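Local coordinates for iron binding protein FbpA (Mannheimia haemolytica, PDB 1Q35) that binds ferric iron in the periplasm and probably hands it to a membrane transporter for uptake into the cell, at residues V4-Y9 against V54-D59; E46-P51 against A237-N242; T99-V104 against N266-V271; V133-G138 against Y192-S197. All coordinates share one frame; numbering follows the deposited sequence. Where two conformers were deposited one is given.

From the N terminus, strand 3-8 opens contact 1, which closes at strand 54-57 and sets two parallel strands side by side at one end of the fold. Before that loop closes, E46-P51 opens contact 2, which closes only at A237-N242; the two therefore cross, and they touch where N5 ND2 reaches P51 O. Contact 3 opens on strand 96-108 and closes at N266-V271, so it crosses contact 2 as well. Contact 4, between V133-G138 and Y192-S197, lies within the spans of both contacts 2 and 3. Strand 96-108 joins the halves: V104 N meets G195 O of contact 4, while R101 NH2 approaches V58 O of contact 1.

Contact 1: V4-Y9 against V54-D59; sequences VNVYSY and VLLTVD
Strands 4-8 and 54-57 run parallel in the core sheet of a periplasmic binding protein fold: V6 lies beside V54, Y7 beside L55 and S8 beside L56. The intervening chain carries helix 16-26, strand 29-34 and helix 40-46. Four backbone hydrogen bonds hold the register. The shortest runs from Y7 N to V54 O at 2.8 Å. The longest runs from V54 N to N5 O at 3.1 Å; between these lengths L56 N donates to Y7 O and Y9 N to L56 O. Y7 thus uses both its N and its O, as expected in parallel pairing.

Apolar packing fills the face of V4, V6, V54 and L56. V6 CG1, anti to the backbone N (chi1 178°), meets L56 CD1 at 3.6 Å, and V4 CG2 meets V54 CG2. Helix 243-254 covers V6, V54 and L56, so branched aliphatic residues suit this buried side. On the other face L55 CD2 packs against Y7 CB at 3.9 Å, and L55 also touches helix 60-68.

Past the strand ends, D59 caps helix 60-68, and the side chain of V58 lies beside that of Y142, which binds Fe(3+) in the iron-loaded protein. The ring of Y9 turns its edge to the second strand, with Y9 CD2 3.3 Å from L56 O, which lies in the ring plane.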
# COMPACT_ATOMS: atom_id res chain seq x y z
N VAL A 4 -24.73 -2.15 3.07
CA VAL A 4 -23.56 -2.89 2.61
C VAL A 4 -22.58 -2.98 3.78
O VAL A 4 -22.36 -2.00 4.49
CB VAL A 4 -22.93 -2.25 1.36
CG1 VAL A 4 -22.39 -0.85 1.65
CG2 VAL A 4 -21.83 -3.14 0.79
N ASN A 5 -22.03 -4.17 3.99
CA ASN A 5 -21.17 -4.45 5.13
C ASN A 5 -19.71 -4.44 4.70
O ASN A 5 -19.26 -5.35 4.00
CB ASN A 5 -21.52 -5.80 5.75
CG ASN A 5 -22.98 -5.87 6.20
OD1 ASN A 5 -23.55 -4.89 6.65
ND2 ASN A 5 -23.57 -7.05 6.06
N VAL A 6 -18.98 -3.43 5.14
CA VAL A 6 -17.60 -3.19 4.72
C VAL A 6 -16.64 -3.57 5.84
O VAL A 6 -16.85 -3.20 6.99
CB VAL A 6 -17.41 -1.70 4.35
CG1 VAL A 6 -15.97 -1.41 3.94
CG2 VAL A 6 -18.38 -1.31 3.24
N TYR A 7 -15.60 -4.32 5.49
CA TYR A 7 -14.48 -4.59 6.38
C TYR A 7 -13.27 -3.90 5.77
O TYR A 7 -12.91 -4.18 4.64
CB TYR A 7 -14.25 -6.09 6.53
CG TYR A 7 -15.33 -6.74 7.36
CD1 TYR A 7 -16.61 -6.93 6.84
CD2 TYR A 7 -15.10 -7.10 8.69
CE1 TYR A 7 -17.61 -7.49 7.61
CE2 TYR A 7 -16.11 -7.66 9.46
CZ TYR A 7 -17.36 -7.86 8.91
OH TYR A 7 -18.38 -8.41 9.65
N SER A 8 -12.65 -2.99 6.52
CA SER A 8 -11.63 -2.10 5.98
C SER A 8 -10.28 -2.25 6.66
O SER A 8 -10.16 -2.07 7.87
CB SER A 8 -12.09 -0.65 6.12
OG SER A 8 -11.11 0.24 5.59
N TYR A 9 -9.25 -2.53 5.86
CA TYR A 9 -7.86 -2.45 6.30
C TYR A 9 -7.35 -1.01 6.32
O TYR A 9 -6.23 -0.76 6.77
CB TYR A 9 -6.96 -3.31 5.41
CG TYR A 9 -7.14 -4.79 5.61
CD1 TYR A 9 -6.44 -5.46 6.61
CD2 TYR A 9 -8.02 -5.52 4.82
CE1 TYR A 9 -6.62 -6.83 6.80
CE2 TYR A 9 -8.20 -6.87 5.00
CZ TYR A 9 -7.50 -7.52 5.99
OH TYR A 9 -7.69 -8.88 6.16
N VAL A 54 -17.87 -6.45 1.44
CA VAL A 54 -16.77 -5.76 0.77
C VAL A 54 -15.56 -5.75 1.69
O VAL A 54 -15.69 -5.40 2.86
CB VAL A 54 -17.21 -4.31 0.42
CG1 VAL A 54 -16.07 -3.49 -0.17
CG2 VAL A 54 -18.42 -4.34 -0.52
N LEU A 55 -14.41 -6.18 1.19
CA LEU A 55 -13.15 -6.11 1.93
C LEU A 55 -12.25 -5.09 1.22
O LEU A 55 -11.91 -5.27 0.05
CB LEU A 55 -12.49 -7.49 2.02
CG LEU A 55 -13.46 -8.67 2.20
CD1 LEU A 55 -12.73 -10.00 2.12
CD2 LEU A 55 -14.23 -8.56 3.50
N LEU A 56 -11.91 -4.01 1.92
CA LEU A 56 -11.07 -2.93 1.38
C LEU A 56 -9.64 -3.13 1.84
O LEU A 56 -9.35 -3.05 3.03
CB LEU A 56 -11.58 -1.56 1.84
CG LEU A 56 -12.94 -1.14 1.27
CD1 LEU A 56 -13.43 0.11 1.95
CD2 LEU A 56 -12.86 -0.91 -0.23
N THR A 57 -8.76 -3.41 0.89
CA THR A 57 -7.38 -3.81 1.15
C THR A 57 -6.38 -2.71 0.84
O THR A 57 -6.69 -1.73 0.15
CB THR A 57 -7.06 -5.04 0.28
OG1 THR A 57 -7.37 -4.73 -1.09
CG2 THR A 57 -7.97 -6.21 0.63
N VAL A 58 -5.16 -2.89 1.34
CA VAL A 58 -4.06 -1.95 1.11
C VAL A 58 -2.82 -2.63 0.53
O VAL A 58 -1.75 -2.03 0.47
CB VAL A 58 -3.65 -1.22 2.42
CG1 VAL A 58 -4.79 -0.36 2.92
CG2 VAL A 58 -3.21 -2.20 3.50
N ASP A 59 -2.96 -3.89 0.10
CA ASP A 59 -1.81 -4.67 -0.32
C ASP A 59 -2.27 -5.79 -1.27
O ASP A 59 -3.22 -6.50 -0.97
CB ASP A 59 -1.12 -5.23 0.93
CG ASP A 59 -0.10 -6.30 0.63
OD1 ASP A 59 0.71 -6.13 -0.31
OD2 ASP A 59 -0.05 -7.35 1.31

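Contact 2: E46-P51 against A237-N242; sequences EGELSP and AKHSPN
H239 lays its imidazole ring against G47 and E48, where helix 40-46 ends and a 3-10 segment begins. The histidine itself sits in the type I beta turn A237-S240, between strand 228-236 and helix 243-254. Its CB points toward the other segment, and H239 CB lies 4.0 Å from G47 O. With CG anti to the carbonyl carbon (chi1 -63°), the ring is carried across to E48, whose CA stands over one face, 3.9 Å from the ring centroid and 10° off the normal, a CH-pi contact. CG of the ring lies close to both G47 O and E48 CA. H239 CD2 comes nearest the backbone, 3.4 Å from G47 O, whereas ND1 faces CG and CA of E48. At the far end H239 CE1 meets E48 CG at 3.5 Å, and H239 NE2 lies near the same carbon. K238 CG lies over the opposite face, offset toward the rim, so the ring has carbon on both faces.

G47 leaves helix 40-46 with positive phi, a conformation easily adopted without a side chain. Farther along, P241 turns toward P51, with P241 CG 3.4 Å from P51 O. Prolines suit these exposed loop positions, their rings fixing phi, while S240 OG bonds to D53.

E48 OE2 remains 4.8 Å from H239 NE2, close enough that the carboxylate could favour a protonated ring, though the contact itself rests on CH-pi and van der Waals packing at the surface.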
# COMPACT_ATOMS: atom_id res chain seq x y z
N GLU A 46 -16.31 -18.86 9.40
CA GLU A 46 -17.73 -18.50 9.39
C GLU A 46 -18.39 -18.99 8.11
O GLU A 46 -19.55 -19.39 8.11
CB GLU A 46 -17.91 -16.99 9.54
CG GLU A 46 -17.64 -16.48 10.94
CD GLU A 46 -17.59 -14.96 11.02
OE1 GLU A 46 -18.42 -14.30 10.36
OE2 GLU A 46 -16.72 -14.43 11.74
N GLY A 47 -17.63 -18.95 7.01
CA GLY A 47 -18.08 -19.45 5.73
C GLY A 47 -19.36 -18.80 5.26
O GLY A 47 -19.40 -17.59 5.01
N GLU A 48 -20.41 -19.60 5.17
CA GLU A 48 -21.70 -19.15 4.64
C GLU A 48 -22.40 -18.11 5.52
O GLU A 48 -23.23 -17.35 5.02
CB GLU A 48 -22.61 -20.36 4.40
CG GLU A 48 -22.21 -21.20 3.19
CD GLU A 48 -22.10 -22.69 3.48
OE1 GLU A 48 -22.97 -23.25 4.18
OE2 GLU A 48 -21.13 -23.32 3.00
N LEU A 49 -22.07 -18.08 6.81
CA LEU A 49 -22.70 -17.14 7.74
C LEU A 49 -21.96 -15.80 7.90
O LEU A 49 -22.38 -14.96 8.69
CB LEU A 49 -22.86 -17.81 9.12
CG LEU A 49 -23.84 -18.98 9.15
CD1 LEU A 49 -23.79 -19.68 10.50
CD2 LEU A 49 -25.26 -18.52 8.83
N SER A 50 -20.88 -15.60 7.15
CA SER A 50 -20.16 -14.33 7.20
C SER A 50 -21.04 -13.21 6.63
O SER A 50 -21.56 -13.35 5.52
CB SER A 50 -18.85 -14.40 6.43
OG SER A 50 -18.22 -13.12 6.40
N PRO A 51 -21.20 -12.12 7.37
CA PRO A 51 -21.96 -10.96 6.87
C PRO A 51 -21.16 -10.04 5.95
O PRO A 51 -21.72 -9.07 5.45
CB PRO A 51 -22.34 -10.23 8.16
CG PRO A 51 -21.21 -10.51 9.09
CD PRO A 51 -20.71 -11.89 8.74
N ALA A 237 -16.90 -10.43 -1.02
CA ALA A 237 -16.84 -11.72 -0.35
C ALA A 237 -17.74 -12.75 -1.02
O ALA A 237 -18.81 -12.42 -1.55
CB ALA A 237 -17.23 -11.56 1.11
N LYS A 238 -17.31 -14.01 -0.96
CA LYS A 238 -18.00 -15.11 -1.64
C LYS A 238 -19.48 -15.18 -1.27
O LYS A 238 -20.32 -15.45 -2.13
CB LYS A 238 -17.32 -16.44 -1.30
CG LYS A 238 -17.98 -17.66 -1.96
CD LYS A 238 -17.18 -18.93 -1.73
CE LYS A 238 -17.81 -20.12 -2.42
NZ LYS A 238 -17.14 -21.39 -2.02
N HIS A 239 -19.79 -14.94 -0.01
CA HIS A 239 -21.15 -15.12 0.51
C HIS A 239 -21.84 -13.79 0.83
O HIS A 239 -22.78 -13.74 1.62
CB HIS A 239 -21.09 -16.04 1.72
CG HIS A 239 -20.60 -17.42 1.40
ND1 HIS A 239 -21.38 -18.35 0.75
CD2 HIS A 239 -19.39 -18.00 1.59
CE1 HIS A 239 -20.68 -19.46 0.57
NE2 HIS A 239 -19.47 -19.27 1.08
N SER A 240 -21.36 -12.72 0.20
CA SER A 240 -21.92 -11.37 0.32
C SER A 240 -23.46 -11.39 0.43
O SER A 240 -24.13 -11.80 -0.53
CB SER A 240 -21.50 -10.55 -0.89
OG SER A 240 -22.16 -9.30 -0.95
N PRO A 241 -24.01 -11.00 1.58
CA PRO A 241 -25.47 -10.92 1.73
C PRO A 241 -26.16 -9.71 1.08
O PRO A 241 -27.39 -9.70 1.01
CB PRO A 241 -25.66 -10.89 3.25
CG PRO A 241 -24.42 -10.27 3.76
CD PRO A 241 -23.32 -10.71 2.85
N ASN A 242 -25.40 -8.70 0.64
CA ASN A 242 -25.95 -7.54 -0.05
C ASN A 242 -25.13 -7.27 -1.30
O ASN A 242 -24.53 -6.20 -1.45
CB ASN A 242 -25.95 -6.30 0.85
CG ASN A 242 -26.60 -6.56 2.20
OD1 ASN A 242 -27.83 -6.58 2.31
ND2 ASN A 242 -25.78 -6.75 3.22

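Contact 3: T99-V104 against N266-V271; sequences TTRARV and NHEYPV. With FMT (formic acid), chain C.
E268 OE1 is gripped by three donors from T99-V104: T99 OG1 at 2.6 Å, R101 NH1 at 2.9 Å and R101 NE at 3.0 Å. This buried cluster sits beside an antiparallel bridge in the core sheet of the periplasmic binding protein fold, where short strand 269-270 joins strand 96-108. R101 grips side-on, both nitrogens serving one oxygen that lies in the guanidinium plane, while that plane stands 62° from the carboxylate. NE meets OE1 nearly along its C-O axis; NH1 and the threonine hydroxyl lie well out of the carboxylate plane, on opposite sides. The arginine chain starts between its backbone N and carbonyl carbon (chi1 52°) and bends at the next two torsions, bringing its head alongside E268.

In the next shell, N266 ND2 donates to E268 OE2 at 3.0 Å, and R10 makes a salt bridge with that second oxygen. A charged acid suits a buried place lined with such donors. R101 NH1 also donates to O2 of formic acid at 2.9 Å. Since R101 lies near the iron-binding tyrosines Y142 and Y198, this molecule, probably from the crystallisation liquor and also bonded by R10, may mark an anion site.

The backbone fixes the register: T100 N donates to Y269 O and Y269 N to T100 O. One water bonds T100 OG1, which K229 also meets, and donates to P270 O at 2.8 Å.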
# COMPACT_ATOMS: atom_id res chain seq x y z
N THR A 99 -6.54 2.30 -6.18
CA THR A 99 -5.45 3.27 -6.31
C THR A 99 -4.14 2.51 -6.44
O THR A 99 -4.06 1.34 -6.10
CB THR A 99 -5.32 4.17 -5.08
OG1 THR A 99 -5.00 3.36 -3.95
CG2 THR A 99 -6.62 4.89 -4.75
N THR A 100 -3.11 3.20 -6.91
CA THR A 100 -1.74 2.73 -6.73
C THR A 100 -1.00 3.70 -5.81
O THR A 100 -1.39 4.85 -5.62
CB THR A 100 -0.96 2.52 -8.05
OG1 THR A 100 -0.74 3.77 -8.71
CG2 THR A 100 -1.73 1.63 -9.02
N ARG A 101 0.07 3.17 -5.24
CA ARG A 101 0.93 3.90 -4.33
C ARG A 101 2.35 3.40 -4.56
O ARG A 101 2.55 2.25 -4.97
CB ARG A 101 0.50 3.71 -2.87
CG ARG A 101 0.34 2.27 -2.43
CD ARG A 101 -1.09 1.72 -2.54
NE ARG A 101 -2.05 2.43 -1.70
CZ ARG A 101 -2.23 2.24 -0.38
NH1 ARG A 101 -3.15 2.95 0.24
NH2 ARG A 101 -1.54 1.36 0.33
N ALA A 102 3.32 4.26 -4.32
CA ALA A 102 4.72 3.90 -4.44
C ALA A 102 5.33 3.74 -3.06
O ALA A 102 5.04 4.53 -2.15
CB ALA A 102 5.48 4.98 -5.21
N ARG A 103 6.17 2.73 -2.88
CA ARG A 103 6.95 2.62 -1.65
C ARG A 103 8.29 3.28 -1.92
O ARG A 103 9.13 2.75 -2.65
CB ARG A 103 7.07 1.17 -1.17
CG ARG A 103 7.52 1.05 0.28
CD ARG A 103 6.93 -0.16 1.00
NE ARG A 103 7.23 -0.14 2.43
CZ ARG A 103 6.62 0.63 3.33
NH1 ARG A 103 7.00 0.60 4.60
NH2 ARG A 103 5.65 1.45 2.97
N VAL A 104 8.45 4.48 -1.38
CA VAL A 104 9.54 5.38 -1.72
C VAL A 104 10.62 5.40 -0.64
O VAL A 104 10.48 4.77 0.40
CB VAL A 104 9.00 6.81 -1.98
CG1 VAL A 104 7.97 6.79 -3.10
CG2 VAL A 104 8.39 7.42 -0.72
N ASN A 266 -6.38 11.83 -0.42
CA ASN A 266 -5.42 10.83 0.03
C ASN A 266 -4.03 10.98 -0.58
O ASN A 266 -3.09 10.36 -0.09
CB ASN A 266 -5.91 9.41 -0.27
CG ASN A 266 -7.04 8.97 0.65
OD1 ASN A 266 -7.62 9.75 1.40
ND2 ASN A 266 -7.36 7.68 0.57
N HIS A 267 -3.89 11.75 -1.66
CA HIS A 267 -2.61 11.89 -2.37
C HIS A 267 -2.09 10.57 -2.93
O HIS A 267 -0.88 10.34 -3.01
CB HIS A 267 -1.59 12.59 -1.48
CG HIS A 267 -2.02 13.96 -1.10
ND1 HIS A 267 -2.04 15.00 -2.00
CD2 HIS A 267 -2.54 14.44 0.05
CE1 HIS A 267 -2.51 16.08 -1.41
NE2 HIS A 267 -2.83 15.77 -0.16
N GLU A 268 -3.03 9.72 -3.35
CA GLU A 268 -2.73 8.47 -4.03
C GLU A 268 -2.87 8.66 -5.53
O GLU A 268 -3.37 9.68 -6.00
CB GLU A 268 -3.67 7.37 -3.54
CG GLU A 268 -3.43 6.96 -2.11
CD GLU A 268 -4.36 5.86 -1.67
OE1 GLU A 268 -4.03 4.67 -1.89
OE2 GLU A 268 -5.42 6.19 -1.11
N TYR A 269 -2.40 7.68 -6.28
CA TYR A 269 -2.54 7.69 -7.73
C TYR A 269 -3.85 6.99 -8.10
O TYR A 269 -4.00 5.80 -7.82
CB TYR A 269 -1.36 7.00 -8.40
CG TYR A 269 -0.04 7.69 -8.12
CD1 TYR A 269 0.88 7.15 -7.22
CD2 TYR A 269 0.28 8.90 -8.73
CE1 TYR A 269 2.09 7.80 -6.95
CE2 TYR A 269 1.48 9.55 -8.47
CZ TYR A 269 2.38 9.00 -7.58
OH TYR A 269 3.57 9.64 -7.30
N PRO A 270 -4.81 7.68 -8.72
CA PRO A 270 -6.02 7.00 -9.18
C PRO A 270 -5.68 5.91 -10.18
O PRO A 270 -4.71 6.04 -10.92
CB PRO A 270 -6.82 8.11 -9.87
CG PRO A 270 -6.27 9.37 -9.37
CD PRO A 270 -4.84 9.12 -9.01
N VAL A 271 -6.46 4.83 -10.21
CA VAL A 271 -6.37 3.87 -11.31
C VAL A 271 -7.10 4.37 -12.56
O VAL A 271 -6.73 4.01 -13.68
CB VAL A 271 -6.88 2.45 -10.94
CG1 VAL A 271 -6.02 1.85 -9.83
CG2 VAL A 271 -8.36 2.45 -10.56
C FMT C . -3.65 3.04 4.20
O1 FMT C . -4.95 3.00 4.45
O2 FMT C . -3.27 3.36 3.08
O HOH W 1 -2.61 4.29 -10.56

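Contact 4: V133-G138 against Y192-S197; sequences VCVRSG and YSIGNS
Y192 O accepts the shortest hydrogen bond between these segments, from C134 N at 2.8 Å with a nearly straight N-H...O angle of 165°. It belongs to a short parallel pairing in the sheet of the periplasmic binding protein fold, with V133 beside Y192 and C134 beside S193. V133 CA adds a CA-H...O contact to the same oxygen. The next bond, I194 N to C134 O, is weak at 3.5 Å, although S193 CA still approaches C134 O at 3.1 Å.

V133 and Y192 share one face, where V133 CG2 lies against Y192 CB; the tyrosine ring reaches on to meet Y129 edge-to-face. C134 and S193 occupy the other, beneath helix 178-187, a place where small side chains fit. There C134 forms a disulfide with C190, a covalent tie beside the strand pair.

V135 CG2, anti to the backbone N because CG1 takes chi1 70°, packs alongside I194 CB at 4.1 Å, two beta-branched residues suited to extended backbone. The segments then part, R136 and N196 both touching the iron-binding tyrosine Y142. A water bridges the widening gap, accepting from R136 N at 3.0 Å and donating to I194 O at 2.7 Å.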
# COMPACT_ATOMS: atom_id res chain seq x y z
N VAL A 133 19.48 4.48 8.69
CA VAL A 133 18.23 4.05 8.05
C VAL A 133 17.15 3.73 9.08
O VAL A 133 17.42 3.10 10.09
CB VAL A 133 18.48 2.84 7.14
CG1 VAL A 133 17.21 2.48 6.35
CG2 VAL A 133 19.66 3.11 6.20
N CYS A 134 15.92 4.17 8.81
CA CYS A 134 14.75 3.83 9.63
C CYS A 134 13.72 3.11 8.76
O CYS A 134 13.39 3.57 7.67
CB CYS A 134 14.02 5.10 10.10
SG CYS A 134 14.52 6.00 11.58
N VAL A 135 13.20 1.99 9.26
CA VAL A 135 12.09 1.30 8.62
C VAL A 135 11.19 0.73 9.70
O VAL A 135 11.67 0.28 10.75
CB VAL A 135 12.56 0.24 7.61
CG1 VAL A 135 13.19 -0.92 8.32
CG2 VAL A 135 11.40 -0.21 6.73
N ARG A 136 9.89 0.75 9.45
CA ARG A 136 8.94 0.07 10.34
C ARG A 136 9.19 -1.44 10.30
O ARG A 136 10.00 -1.93 9.52
CB ARG A 136 7.51 0.38 9.94
CG ARG A 136 7.04 -0.36 8.70
CD ARG A 136 5.75 0.14 8.14
NE ARG A 136 4.63 -0.06 9.06
CZ ARG A 136 3.43 0.44 8.86
NH1 ARG A 136 3.19 1.19 7.79
NH2 ARG A 136 2.47 0.19 9.74
N SER A 137 8.49 -2.17 11.16
CA SER A 137 8.62 -3.62 11.23
C SER A 137 8.81 -4.26 9.86
O SER A 137 8.05 -4.01 8.93
CB SER A 137 7.39 -4.23 11.89
OG SER A 137 7.47 -5.65 11.87
N GLY A 138 9.82 -5.12 9.77
CA GLY A 138 10.07 -5.87 8.55
C GLY A 138 8.94 -6.81 8.18
O GLY A 138 8.83 -7.21 7.02
N TYR A 192 17.51 8.24 6.17
CA TYR A 192 16.81 7.53 5.09
C TYR A 192 15.70 6.72 5.72
O TYR A 192 15.90 6.10 6.76
CB TYR A 192 17.75 6.54 4.38
CG TYR A 192 19.00 7.16 3.79
CD1 TYR A 192 20.10 7.46 4.60
CD2 TYR A 192 19.10 7.43 2.43
CE1 TYR A 192 21.25 8.03 4.07
CE2 TYR A 192 20.25 8.01 1.90
CZ TYR A 192 21.31 8.31 2.73
OH TYR A 192 22.44 8.88 2.20
N SER A 193 14.52 6.74 5.11
CA SER A 193 13.47 5.81 5.51
C SER A 193 12.76 5.25 4.30
O SER A 193 12.89 5.76 3.19
CB SER A 193 12.46 6.47 6.46
OG SER A 193 11.56 7.30 5.75
N ILE A 194 12.04 4.16 4.51
CA ILE A 194 11.17 3.58 3.49
C ILE A 194 9.73 3.85 3.93
O ILE A 194 9.40 3.66 5.10
CB ILE A 194 11.43 2.08 3.34
CG1 ILE A 194 12.86 1.83 2.86
CG2 ILE A 194 10.43 1.47 2.38
CD1 ILE A 194 13.26 0.36 2.86
N GLY A 195 8.88 4.29 3.02
CA GLY A 195 7.48 4.51 3.34
C GLY A 195 6.66 4.74 2.09
O GLY A 195 7.21 4.96 1.02
N ASN A 196 5.34 4.73 2.23
CA ASN A 196 4.47 4.92 1.07
C ASN A 196 4.35 6.41 0.72
O ASN A 196 4.34 7.29 1.59
CB ASN A 196 3.09 4.31 1.29
CG ASN A 196 3.09 2.79 1.20
OD1 ASN A 196 4.03 2.19 0.68
ND2 ASN A 196 2.03 2.17 1.69
N SER A 197 4.24 6.66 -0.58
CA SER A 197 4.27 8.00 -1.15
C SER A 197 3.16 8.92 -0.64
O SER A 197 3.40 10.07 -0.31
CB SER A 197 4.18 7.90 -2.67
OG SER A 197 3.05 7.13 -3.08
O HOH W 2 8.48 2.19 7.18